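Long-range contacts in PlaB phospholipase (Legionella pneumophila, PDB 6ZTI), which probably hydrolyses phospholipids as an alpha/beta-hydrolase virulence phospholipase whose activity is controlled by NAD(H)-mediated tetramerization: residues A224-Y230 and N450-M454; L395-M400 and K445-P449. All blocks are in the same frame, centred on the assembly; numbering follows the deposited sequence.

Contact 1 of 2, residues A224-Y230 and N450-M454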
loop_
_atom_site.group_PDB
_atom_site.type_symbol
_atom_site.label_atom_id
_atom_site.label_comp_id
_atom_site.label_asym_id
_atom_site.label_seq_id
_atom_site.Cartn_x
_atom_site.Cartn_y
_atom_site.Cartn_z
ATOM N N ALA B 224 11.766 -13.704 28.117
ATOM C CA ALA B 224 10.355 -13.693 28.453
ATOM C C ALA B 224 9.503 -14.296 27.347
ATOM O O ALA B 224 8.440 -14.856 27.629
ATOM C CB ALA B 224 9.884 -12.265 28.751
ATOM N N ALA B 225 9.944 -14.202 26.090
ATOM C CA ALA B 225 9.177 -14.798 25.005
ATOM C C ALA B 225 9.362 -16.304 24.886
ATOM O O ALA B 225 8.675 -16.926 24.065
ATOM C CB ALA B 225 9.539 -14.162 23.671
ATOM N N THR B 226 10.260 -16.913 25.668
ATOM C CA THR B 226 10.374 -18.368 25.649
ATOM C C THR B 226 9.474 -19.037 26.681
ATOM O O THR B 226 9.127 -20.211 26.521
ATOM C CB THR B 226 11.812 -18.842 25.913
ATOM O OG1 THR B 226 12.170 -18.611 27.285
ATOM C CG2 THR B 226 12.817 -18.165 25.015
ATOM N N ASN B 227 9.101 -18.316 27.729
ATOM C CA ASN B 227 8.524 -18.915 28.919
ATOM C C ASN B 227 7.077 -19.327 28.673
ATOM O O ASN B 227 6.244 -18.502 28.288
ATOM C CB ASN B 227 8.602 -17.924 30.073
ATOM C CG ASN B 227 8.561 -18.591 31.418
ATOM O OD1 ASN B 227 8.098 -19.718 31.560
ATOM N ND2 ASN B 227 9.040 -17.885 32.428
ATOM N N MET B 228 6.769 -20.593 28.935
ATOM C CA MET B 228 5.384 -21.046 28.844
ATOM C C MET B 228 4.586 -20.797 30.116
ATOM O O MET B 228 3.426 -21.211 30.188
ATOM C CB MET B 228 5.354 -22.529 28.488
ATOM C CG MET B 228 5.776 -22.772 27.070
ATOM S SD MET B 228 4.665 -22.046 25.861
ATOM C CE MET B 228 3.145 -22.911 26.273
ATOM N N ASN B 229 5.178 -20.151 31.115
ATOM C CA ASN B 229 4.458 -19.661 32.287
ATOM C C ASN B 229 4.043 -18.233 31.961
ATOM O O ASN B 229 4.876 -17.326 31.959
ATOM C CB ASN B 229 5.332 -19.710 33.542
ATOM C CG ASN B 229 5.803 -21.118 33.887
ATOM O OD1 ASN B 229 5.010 -21.980 34.270
ATOM N ND2 ASN B 229 7.096 -21.346 33.780
ATOM N N TYR B 230 2.767 -18.032 31.630
ATOM C CA TYR B 230 2.272 -16.702 31.300
ATOM C C TYR B 230 0.803 -16.615 31.686
ATOM O O TYR B 230 0.139 -17.626 31.930
ATOM C CB TYR B 230 2.445 -16.380 29.810
ATOM C CG TYR B 230 1.824 -17.410 28.880
ATOM C CD1 TYR B 230 2.543 -18.527 28.493
ATOM C CD2 TYR B 230 0.531 -17.264 28.380
ATOM C CE1 TYR B 230 2.009 -19.471 27.654
ATOM C CE2 TYR B 230 -0.013 -18.220 27.515
ATOM C CZ TYR B 230 0.743 -19.324 27.168
ATOM O OH TYR B 230 0.265 -20.309 26.344
ATOM N N ASN B 450 10.905 -12.332 33.470
ATOM C CA ASN B 450 11.054 -13.433 32.526
ATOM C C ASN B 450 9.721 -13.981 32.023
ATOM O O ASN B 450 9.673 -15.118 31.563
ATOM C CB ASN B 450 11.868 -14.591 33.116
ATOM C CG ASN B 450 13.204 -14.146 33.632
ATOM O OD1 ASN B 450 13.887 -13.327 33.011
ATOM N ND2 ASN B 450 13.561 -14.630 34.804
ATOM N N GLU B 451 8.635 -13.204 32.091
ATOM C CA GLU B 451 7.337 -13.660 31.605
ATOM C C GLU B 451 6.723 -12.662 30.628
ATOM O O GLU B 451 6.932 -11.448 30.724
ATOM C CB GLU B 451 6.339 -13.909 32.751
ATOM C CG GLU B 451 6.699 -15.091 33.627
ATOM C CD GLU B 451 5.559 -15.523 34.531
ATOM O OE1 GLU B 451 4.427 -15.000 34.384
ATOM O OE2 GLU B 451 5.792 -16.394 35.395
ATOM N N THR B 452 5.981 -13.219 29.670
ATOM C CA THR B 452 5.049 -12.499 28.816
ATOM C C THR B 452 3.675 -12.499 29.491
ATOM O O THR B 452 3.294 -13.480 30.126
ATOM C CB THR B 452 4.960 -13.178 27.435
ATOM O OG1 THR B 452 6.213 -13.076 26.751
ATOM C CG2 THR B 452 3.910 -12.543 26.565
ATOM N N VAL B 453 2.936 -11.393 29.375
ATOM C CA VAL B 453 1.525 -11.358 29.764
ATOM C C VAL B 453 0.713 -10.886 28.562
ATOM O O VAL B 453 1.069 -9.893 27.915
ATOM C CB VAL B 453 1.275 -10.466 30.997
ATOM C CG1 VAL B 453 1.688 -9.018 30.742
ATOM C CG2 VAL B 453 -0.190 -10.516 31.418
ATOM N N MET B 454 -0.358 -11.619 28.250
ATOM C CA MET B 454 -1.278 -11.239 27.185
ATOM C C MET B 454 -2.424 -10.436 27.786
ATOM O O MET B 454 -3.045 -10.863 28.757
ATOM C CB MET B 454 -1.801 -12.478 26.469
ATOM C CG MET B 454 -0.666 -13.354 25.889
ATOM S SD MET B 454 -1.182 -15.046 25.583
ATOM C CE MET B 454 -2.374 -14.804 24.292
HETATM O O HOH W 1 5.906 -15.900 29.674
HETATM O O HOH W 2 7.996 -17.831 35.303
#
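N227 reaches across to N450 with its carboxamide, and ND2 gives a hydrogen bond to N450 O over 3.0 Å. The acceptor lies in the plane of the N227 amide, while ND2 itself sits above the carbonyl plane of N450. CG of N227 is anti to the backbone N (chi1 -157°), which lets OD1 turn back to accept from N229 N, an Asx turn, and also from N229 ND2. The amide is thus gripped at both ends. The E451 side chain runs obliquely past the N227 amide, the carboxylate plane turned 81° against it, and a water joins them, accepting from N227 ND2 and donating to E451 OE2 at 2.6 Å. That carboxylate also forms a salt bridge with R252. Next along the chain, T452 OG1 donates to A224 O at 3.0 Å, coming from above the carbonyl plane rather than along a lone pair. A second water accepts from T452 N at 2.7 Å and lies within bonding distance of N227 O and N229 O. At the far end the M454 sulfur meets the Y230 ring obliquely, SD to CE2 3.9 Å, in a Met-aromatic contact, while Y230 OH bonds N177 O. The contact is buried where the short helix 223-226 and the turn after it pack on the start of strand 452-463, with strand 257-261 of the parallel sheet against N227 and N229, strand 340-349 beside T452, and helix 171-180 against Y230 and M454.

Contact 2 of 2, residues L395-M400 and K445-P449; sequences LDYDIM and KILHP
Y397 lays one face of its ring against P449, whose CD stands 3.6 Å from the ring centroid and only 9° off the ring normal, a CH-pi contact over the centre. P449 CB and CG spread over the same ring toward CD1 and CE1. The first torsion of Y397 (chi1 176°) swings the ring away from its own backbone N and out from the helix start, across to 445-449. At the ring's edge, near its plane, comes the aliphatic end of K445: CE is 3.0 Å from Y397 OH, a tight approach, and the two side chains cross at about a right angle. K445 NZ also lies close to the hydroxyl, 3.3 Å from Y397 OH, but at an angle too poor for a hydrogen bond; the bends at chi3 and chi4 bring it to L447 O for a weak bond within its own segment. L447 fills in beside the phenol, its CB 4.1 Å from Y397 CE2, and its CD1 meets two more apolar groups, L395 CD1 at 4.3 Å and M400 SD at 4.2 Å.

Behind this layer, D396 sets the helix that carries Y397 and M400. It occupies the N-cap, where OD1 accepts from I399 N at 3.0 Å, and OD2 is held by N338. D398 makes a salt bridge with R339, a residue that also packs on P449. On the loop side, H448 O accepts from S341 OG. The contact joins the turn from strand 390-396 into helix 397-404 to the loop that leads to strand 452-463; strand 340-349 touches L395, Y397 and L447, and strand 412-419 backs L447.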
loop_
_atom_site.group_PDB
_atom_site.type_symbol
_atom_site.label_atom_id
_atom_site.label_comp_id
_atom_site.label_asym_id
_atom_site.label_seq_id
_atom_site.Cartn_x
_atom_site.Cartn_y
_atom_site.Cartn_z
ATOM N N LEU B 395 9.681 -4.449 28.685
ATOM C CA LEU B 395 9.955 -3.602 29.830
ATOM C C LEU B 395 11.011 -4.232 30.719
ATOM O O LEU B 395 11.125 -5.460 30.815
ATOM C CB LEU B 395 8.693 -3.370 30.685
ATOM C CG LEU B 395 7.438 -2.925 29.944
ATOM C CD1 LEU B 395 6.280 -2.883 30.948
ATOM C CD2 LEU B 395 7.625 -1.593 29.265
ATOM N N ASP B 396 11.750 -3.365 31.403
ATOM C CA ASP B 396 12.722 -3.786 32.403
ATOM C C ASP B 396 11.974 -3.987 33.712
ATOM O O ASP B 396 11.537 -3.024 34.348
ATOM C CB ASP B 396 13.833 -2.749 32.537
ATOM C CG ASP B 396 14.964 -3.202 33.439
ATOM O OD1 ASP B 396 14.689 -3.826 34.485
ATOM O OD2 ASP B 396 16.140 -2.928 33.103
ATOM N N TYR B 397 11.821 -5.240 34.118
ATOM C CA TYR B 397 11.031 -5.514 35.306
ATOM C C TYR B 397 11.716 -5.001 36.565
ATOM O O TYR B 397 11.056 -4.514 37.486
ATOM C CB TYR B 397 10.769 -7.006 35.438
ATOM C CG TYR B 397 10.036 -7.324 36.719
ATOM C CD1 TYR B 397 10.731 -7.565 37.895
ATOM C CD2 TYR B 397 8.643 -7.342 36.762
ATOM C CE1 TYR B 397 10.066 -7.840 39.072
ATOM C CE2 TYR B 397 7.969 -7.615 37.936
ATOM C CZ TYR B 397 8.690 -7.857 39.090
ATOM O OH TYR B 397 8.043 -8.141 40.273
ATOM N N ASP B 398 13.029 -5.143 36.650
ATOM C CA ASP B 398 13.700 -4.749 37.881
ATOM C C ASP B 398 13.678 -3.239 38.064
ATOM O O ASP B 398 13.617 -2.760 39.195
ATOM C CB ASP B 398 15.130 -5.288 37.885
ATOM C CG ASP B 398 15.171 -6.804 37.969
ATOM O OD1 ASP B 398 14.447 -7.381 38.810
ATOM O OD2 ASP B 398 15.907 -7.420 37.178
ATOM N N ILE B 399 13.704 -2.478 36.973
ATOM C CA ILE B 399 13.607 -1.030 37.093
ATOM C C ILE B 399 12.184 -0.628 37.456
ATOM O O ILE B 399 11.966 0.285 38.262
ATOM C CB ILE B 399 14.081 -0.366 35.786
ATOM C CG1 ILE B 399 15.601 -0.509 35.654
ATOM C CG2 ILE B 399 13.628 1.095 35.730
ATOM C CD1 ILE B 399 16.202 0.027 34.366
ATOM N N MET B 400 11.195 -1.298 36.862
ATOM C CA MET B 400 9.798 -1.031 37.192
ATOM C C MET B 400 9.514 -1.315 38.656
ATOM O O MET B 400 8.964 -0.473 39.372
ATOM C CB MET B 400 8.882 -1.894 36.328
ATOM C CG MET B 400 9.018 -1.645 34.869
ATOM S SD MET B 400 7.443 -1.306 34.123
ATOM C CE MET B 400 7.028 0.200 34.993
ATOM N N LYS B 445 -0.264 -9.516 40.784
ATOM C CA LYS B 445 0.302 -8.558 39.845
ATOM C C LYS B 445 0.310 -9.120 38.427
ATOM O O LYS B 445 0.339 -10.335 38.214
ATOM C CB LYS B 445 1.715 -8.171 40.270
ATOM C CG LYS B 445 2.667 -9.325 40.452
ATOM C CD LYS B 445 3.845 -8.908 41.331
ATOM C CE LYS B 445 5.151 -8.920 40.566
ATOM N NZ LYS B 445 5.581 -10.308 40.205
ATOM N N ILE B 446 0.286 -8.213 37.445
ATOM C CA ILE B 446 0.213 -8.617 36.048
ATOM C C ILE B 446 1.576 -8.782 35.383
ATOM O O ILE B 446 1.648 -9.361 34.285
ATOM C CB ILE B 446 -0.627 -7.599 35.257
ATOM C CG1 ILE B 446 0.104 -6.261 35.138
ATOM C CG2 ILE B 446 -1.971 -7.390 35.941
ATOM C CD1 ILE B 446 -0.662 -5.233 34.350
ATOM N N LEU B 447 2.651 -8.284 35.995
ATOM C CA LEU B 447 4.001 -8.403 35.466
ATOM C C LEU B 447 4.826 -9.328 36.343
ATOM O O LEU B 447 4.777 -9.239 37.574
ATOM C CB LEU B 447 4.732 -7.062 35.412
ATOM C CG LEU B 447 4.206 -5.970 34.514
ATOM C CD1 LEU B 447 5.135 -4.788 34.650
ATOM C CD2 LEU B 447 4.110 -6.441 33.083
ATOM N N HIS B 448 5.604 -10.189 35.696
ATOM C CA HIS B 448 6.554 -11.054 36.357
ATOM C C HIS B 448 7.845 -11.030 35.556
ATOM O O HIS B 448 7.806 -10.942 34.319
ATOM C CB HIS B 448 6.051 -12.492 36.457
ATOM C CG HIS B 448 4.743 -12.617 37.160
ATOM N ND1 HIS B 448 4.647 -12.752 38.527
ATOM C CD2 HIS B 448 3.474 -12.620 36.688
ATOM C CE1 HIS B 448 3.375 -12.834 38.871
ATOM N NE2 HIS B 448 2.642 -12.763 37.772
ATOM N N PRO B 449 8.990 -11.105 36.219
ATOM C CA PRO B 449 10.245 -11.178 35.478
ATOM C C PRO B 449 10.300 -12.446 34.649
ATOM O O PRO B 449 9.800 -13.491 35.055
ATOM C CB PRO B 449 11.310 -11.162 36.575
ATOM C CG PRO B 449 10.591 -11.693 37.809
ATOM C CD PRO B 449 9.194 -11.189 37.680
#

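Contacts 1 and 2 share one continuous run of chain, 445-454: the loop that meets Y397 runs on directly into N450-M454, which packs on 224-230. Their centres are 12 Å apart, and they touch directly, V453 CB lying 3.5 Å from I446 O. Both lean on strand 340-349, and R252, paired with E451, is also touched by H448. Beyond that, contact 1 looks toward the parallel sheet expected of an alpha/beta hydrolase, contact 2 toward the dinucleotide sites: the side chain of M400 is about 3 Å from that of the NAD-binding L373, and the side chain of L395 about 7 Å from a bound thio-NAD. The T452 side chain is about 10 Å from that of Y393, also NAD-binding.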